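Local coordinates for protein putative prolyl-tRNA synthetase (Leishmania major, PDB 5XIL) that probably catalyses the ATP-dependent attachment of L-proline to tRNA(Pro), releasing AMP and diphosphate, at residues A120-S125 / V131-W136. Residues are numbered along the deposited sequence; the frame is centred on the assembly and turned at random.
Sequences AKWIRS and VRLNMW
Val131, which opens strand 131-139, meets Ile123, where the chain turns out of helix 111-122. The touching branch is CG2 of Val131, which lies 3.7 Å from CG1 of Ile123 and 3.9 Å from its CD1, so one methyl bears on the last two carbons of the isoleucine chain. With CG1 of Val131 anti to the backbone N (chi1 173°), CG2 lies anti to the carbonyl carbon, beside the backbone N, where it meets the isoleucine. Two residues on, Leu133, whose CB is directed like that of Val131 toward the helix end, brings CD1 within 3.7 Å of CZ3 on the six-membered ring of Trp122, approaching the indole at a slant. No hydrogen bond joins the segments; the contact is small and apolar, built by alternate strand residues. The indole is held from elsewhere: its NE1 is hydrogen-bonded to Glu28 of the second subunit, and Arg39 of that subunit makes a cation-pi contact with the ring. Within the class II synthetase core, the contact links the end of helix 111-122 to the strand that follows it, at the interface with the second subunit, whose Pro40 also packs on Leu133. Strand 131-139 runs between strand 63-64, parallel to it, and the antiparallel strand 156-165, while Tyr119 of helix 111-122 touches both Val131 and Leu133.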
ATOM      1  N   ALA A 120       2.455  19.752  17.792  1.00 17.45           N
ATOM      2  CA  ALA A 120       2.927  20.838  18.684  1.00 18.56           C
ATOM      3  C   ALA A 120       4.426  20.684  18.929  1.00 20.31           C
ATOM      4  O   ALA A 120       5.154  21.637  18.817  1.00 19.90           O
ATOM      5  CB  ALA A 120       2.133  20.840  20.005  1.00 20.08           C
ATOM      6  N   LYS A 121       4.875  19.459  19.174  1.00 20.47           N
ATOM      7  CA  LYS A 121       6.264  19.164  19.424  1.00 22.36           C
ATOM      8  C   LYS A 121       7.158  19.398  18.192  1.00 24.23           C
ATOM      9  O   LYS A 121       8.184  20.073  18.260  1.00 20.71           O
ATOM     10  CB  LYS A 121       6.363  17.736  19.967  1.00 25.35           C
ATOM     11  CG  LYS A 121       7.757  17.398  20.383  1.00 29.88           C
ATOM     12  CD  LYS A 121       7.987  15.933  20.624  1.00 33.18           C
ATOM     13  CE  LYS A 121       9.500  15.651  20.692  1.00 38.05           C
ATOM     14  NZ  LYS A 121       9.795  14.802  21.881  1.00 41.14           N
ATOM     15  N   TRP A 122       6.711  18.941  17.033  1.00 19.85           N
ATOM     16  CA  TRP A 122       7.489  19.033  15.836  1.00 22.44           C
ATOM     17  C   TRP A 122       7.505  20.407  15.284  1.00 19.75           C
ATOM     18  O   TRP A 122       8.405  20.750  14.578  1.00 20.73           O
ATOM     19  CB  TRP A 122       6.945  18.081  14.760  1.00 20.99           C
ATOM     20  CG  TRP A 122       7.059  16.636  15.154  1.00 20.77           C
ATOM     21  CD1 TRP A 122       8.057  16.074  15.877  1.00 21.24           C
ATOM     22  CD2 TRP A 122       6.178  15.547  14.755  1.00 22.25           C
ATOM     23  NE1 TRP A 122       7.832  14.713  16.016  1.00 24.72           N
ATOM     24  CE2 TRP A 122       6.702  14.366  15.312  1.00 22.44           C
ATOM     25  CE3 TRP A 122       4.974  15.476  14.014  1.00 22.17           C
ATOM     26  CZ2 TRP A 122       6.090  13.095  15.122  1.00 22.95           C
ATOM     27  CZ3 TRP A 122       4.359  14.220  13.845  1.00 20.40           C
ATOM     28  CH2 TRP A 122       4.895  13.057  14.395  1.00 23.09           C
ATOM     29  N   ILE A 123       6.510  21.230  15.580  1.00 21.75           N
ATOM     30  CA  ILE A 123       6.532  22.559  14.982  1.00 20.30           C
ATOM     31  C   ILE A 123       7.204  23.503  16.002  1.00 26.02           C
ATOM     32  O   ILE A 123       6.551  24.050  16.880  1.00 23.61           O
ATOM     33  CB  ILE A 123       5.157  23.042  14.585  1.00 20.13           C
ATOM     34  CG1 ILE A 123       4.582  22.217  13.442  1.00 18.96           C
ATOM     35  CG2 ILE A 123       5.129  24.512  14.205  1.00 18.66           C
ATOM     36  CD1 ILE A 123       3.050  22.241  13.371  1.00 19.41           C
ATOM     37  N   ARG A 124       8.507  23.688  15.822  1.00 27.30           N
ATOM     38  CA  ARG A 124       9.341  24.473  16.738  1.00 29.67           C
ATOM     39  C   ARG A 124       9.480  25.865  16.252  1.00 26.99           C
ATOM     40  O   ARG A 124       9.717  26.740  17.050  1.00 30.55           O
ATOM     41  CB  ARG A 124      10.738  23.843  16.895  1.00 32.84           C
ATOM     42  CG  ARG A 124      10.700  22.477  17.574  1.00 37.55           C
ATOM     43  CD  ARG A 124      11.881  21.602  17.160  1.00 40.40           C
ATOM     44  NE  ARG A 124      11.958  21.455  15.702  1.00 46.94           N
ATOM     45  CZ  ARG A 124      12.978  20.918  15.025  1.00 51.39           C
ATOM     46  NH1 ARG A 124      14.048  20.428  15.664  1.00 60.03           N
ATOM     47  NH2 ARG A 124      12.928  20.861  13.693  1.00 43.59           N
ATOM     48  N   SER A 125       9.314  26.086  14.947  1.00 24.58           N
ATOM     49  CA  SER A 125       9.401  27.406  14.350  1.00 23.07           C
ATOM     50  C   SER A 125       8.767  27.339  12.967  1.00 23.36           C
ATOM     51  O   SER A 125       8.390  26.243  12.507  1.00 24.25           O
ATOM     52  CB  SER A 125      10.880  27.818  14.233  1.00 25.68           C
ATOM     53  OG  SER A 125      11.507  27.192  13.102  1.00 24.30           O
ATOM     54  N   VAL A 131       3.604  20.801   7.906  1.00 15.82           N
ATOM     55  CA  VAL A 131       3.659  19.408   8.341  1.00 15.31           C
ATOM     56  C   VAL A 131       2.551  18.741   7.537  1.00 15.12           C
ATOM     57  O   VAL A 131       1.401  19.189   7.641  1.00 13.85           O
ATOM     58  CB  VAL A 131       3.405  19.268   9.851  1.00 15.16           C
ATOM     59  CG1 VAL A 131       3.277  17.812  10.326  1.00 16.42           C
ATOM     60  CG2 VAL A 131       4.583  19.894  10.599  1.00 17.27           C
ATOM     61  N   ARG A 132       2.880  17.735   6.695  1.00 12.99           N
ATOM     62  CA  ARG A 132       1.850  17.133   5.832  1.00 12.55           C
ATOM     63  C   ARG A 132       2.010  15.623   5.881  1.00 13.29           C
ATOM     64  O   ARG A 132       2.977  15.053   5.332  1.00 12.92           O
ATOM     65  CB  ARG A 132       2.037  17.593   4.392  1.00 13.38           C
ATOM     66  CG  ARG A 132       2.031  19.111   4.213  1.00 15.67           C
ATOM     67  CD  ARG A 132       2.475  19.517   2.843  1.00 16.47           C
ATOM     68  NE  ARG A 132       1.400  19.269   1.924  1.00 17.16           N
ATOM     69  CZ  ARG A 132       1.567  19.378   0.610  1.00 18.78           C
ATOM     70  NH1 ARG A 132       2.769  19.754   0.137  1.00 18.27           N
ATOM     71  NH2 ARG A 132       0.553  19.186  -0.196  1.00 18.06           N
ATOM     72  N   LEU A 133       1.107  14.993   6.581  1.00 11.81           N
ATOM     73  CA  LEU A 133       1.207  13.560   6.925  1.00 12.30           C
ATOM     74  C   LEU A 133      -0.087  12.793   6.597  1.00 12.39           C
ATOM     75  O   LEU A 133      -1.188  13.321   6.801  1.00 14.09           O
ATOM     76  CB  LEU A 133       1.566  13.376   8.390  1.00 12.06           C
ATOM     77  CG  LEU A 133       2.939  13.996   8.831  1.00 14.63           C
ATOM     78  CD1 LEU A 133       3.112  13.956  10.323  1.00 15.47           C
ATOM     79  CD2 LEU A 133       4.123  13.377   8.125  1.00 14.96           C
ATOM     80  N   ASN A 134       0.069  11.574   6.101  1.00 11.37           N
ATOM     81  CA  ASN A 134      -0.980  10.703   5.754  1.00 12.17           C
ATOM     82  C   ASN A 134      -0.729   9.355   6.350  1.00 13.12           C
ATOM     83  O   ASN A 134       0.423   8.888   6.465  1.00 12.20           O
ATOM     84  CB  ASN A 134      -1.020  10.583   4.215  1.00 13.57           C
ATOM     85  CG  ASN A 134      -2.084   9.640   3.732  1.00 14.47           C
ATOM     86  OD1 ASN A 134      -3.266   9.881   3.984  1.00 14.85           O
ATOM     87  ND2 ASN A 134      -1.688   8.524   3.118  1.00 15.93           N
ATOM     88  N   MET A 135      -1.811   8.662   6.658  1.00 15.00           N
ATOM     89  CA  MET A 135      -1.761   7.306   7.159  1.00 17.16           C
ATOM     90  C   MET A 135      -2.807   6.454   6.457  1.00 16.75           C
ATOM     91  O   MET A 135      -3.901   6.932   6.198  1.00 14.66           O
ATOM     92  CB  MET A 135      -2.134   7.327   8.632  1.00 20.82           C
ATOM     93  CG  MET A 135      -1.142   8.012   9.484  1.00 27.29           C
ATOM     94  SD  MET A 135      -1.703   8.006  11.226  1.00 40.90           S
ATOM     95  CE  MET A 135      -3.156   9.005  11.101  1.00 35.19           C
ATOM     96  N   TRP A 136      -2.430   5.255   6.082  1.00 17.17           N
ATOM     97  CA  TRP A 136      -3.334   4.218   5.577  1.00 18.72           C
ATOM     98  C   TRP A 136      -3.603   3.297   6.727  1.00 23.36           C
ATOM     99  O   TRP A 136      -2.697   2.665   7.240  1.00 24.73           O
ATOM    100  CB  TRP A 136      -2.713   3.466   4.403  1.00 17.95           C
ATOM    101  CG  TRP A 136      -2.638   4.296   3.176  1.00 19.36           C
ATOM    102  CD1 TRP A 136      -1.571   5.045   2.759  1.00 19.22           C
ATOM    103  CD2 TRP A 136      -3.680   4.525   2.200  1.00 19.21           C
ATOM    104  NE1 TRP A 136      -1.888   5.698   1.609  1.00 18.53           N
ATOM    105  CE2 TRP A 136      -3.157   5.387   1.224  1.00 20.12           C
ATOM    106  CE3 TRP A 136      -4.964   4.049   2.036  1.00 21.80           C
ATOM    107  CZ2 TRP A 136      -3.888   5.797   0.116  1.00 17.78           C
ATOM    108  CZ3 TRP A 136      -5.698   4.480   0.952  1.00 20.93           C
ATOM    109  CH2 TRP A 136      -5.157   5.351   0.009  1.00 21.39           C
TER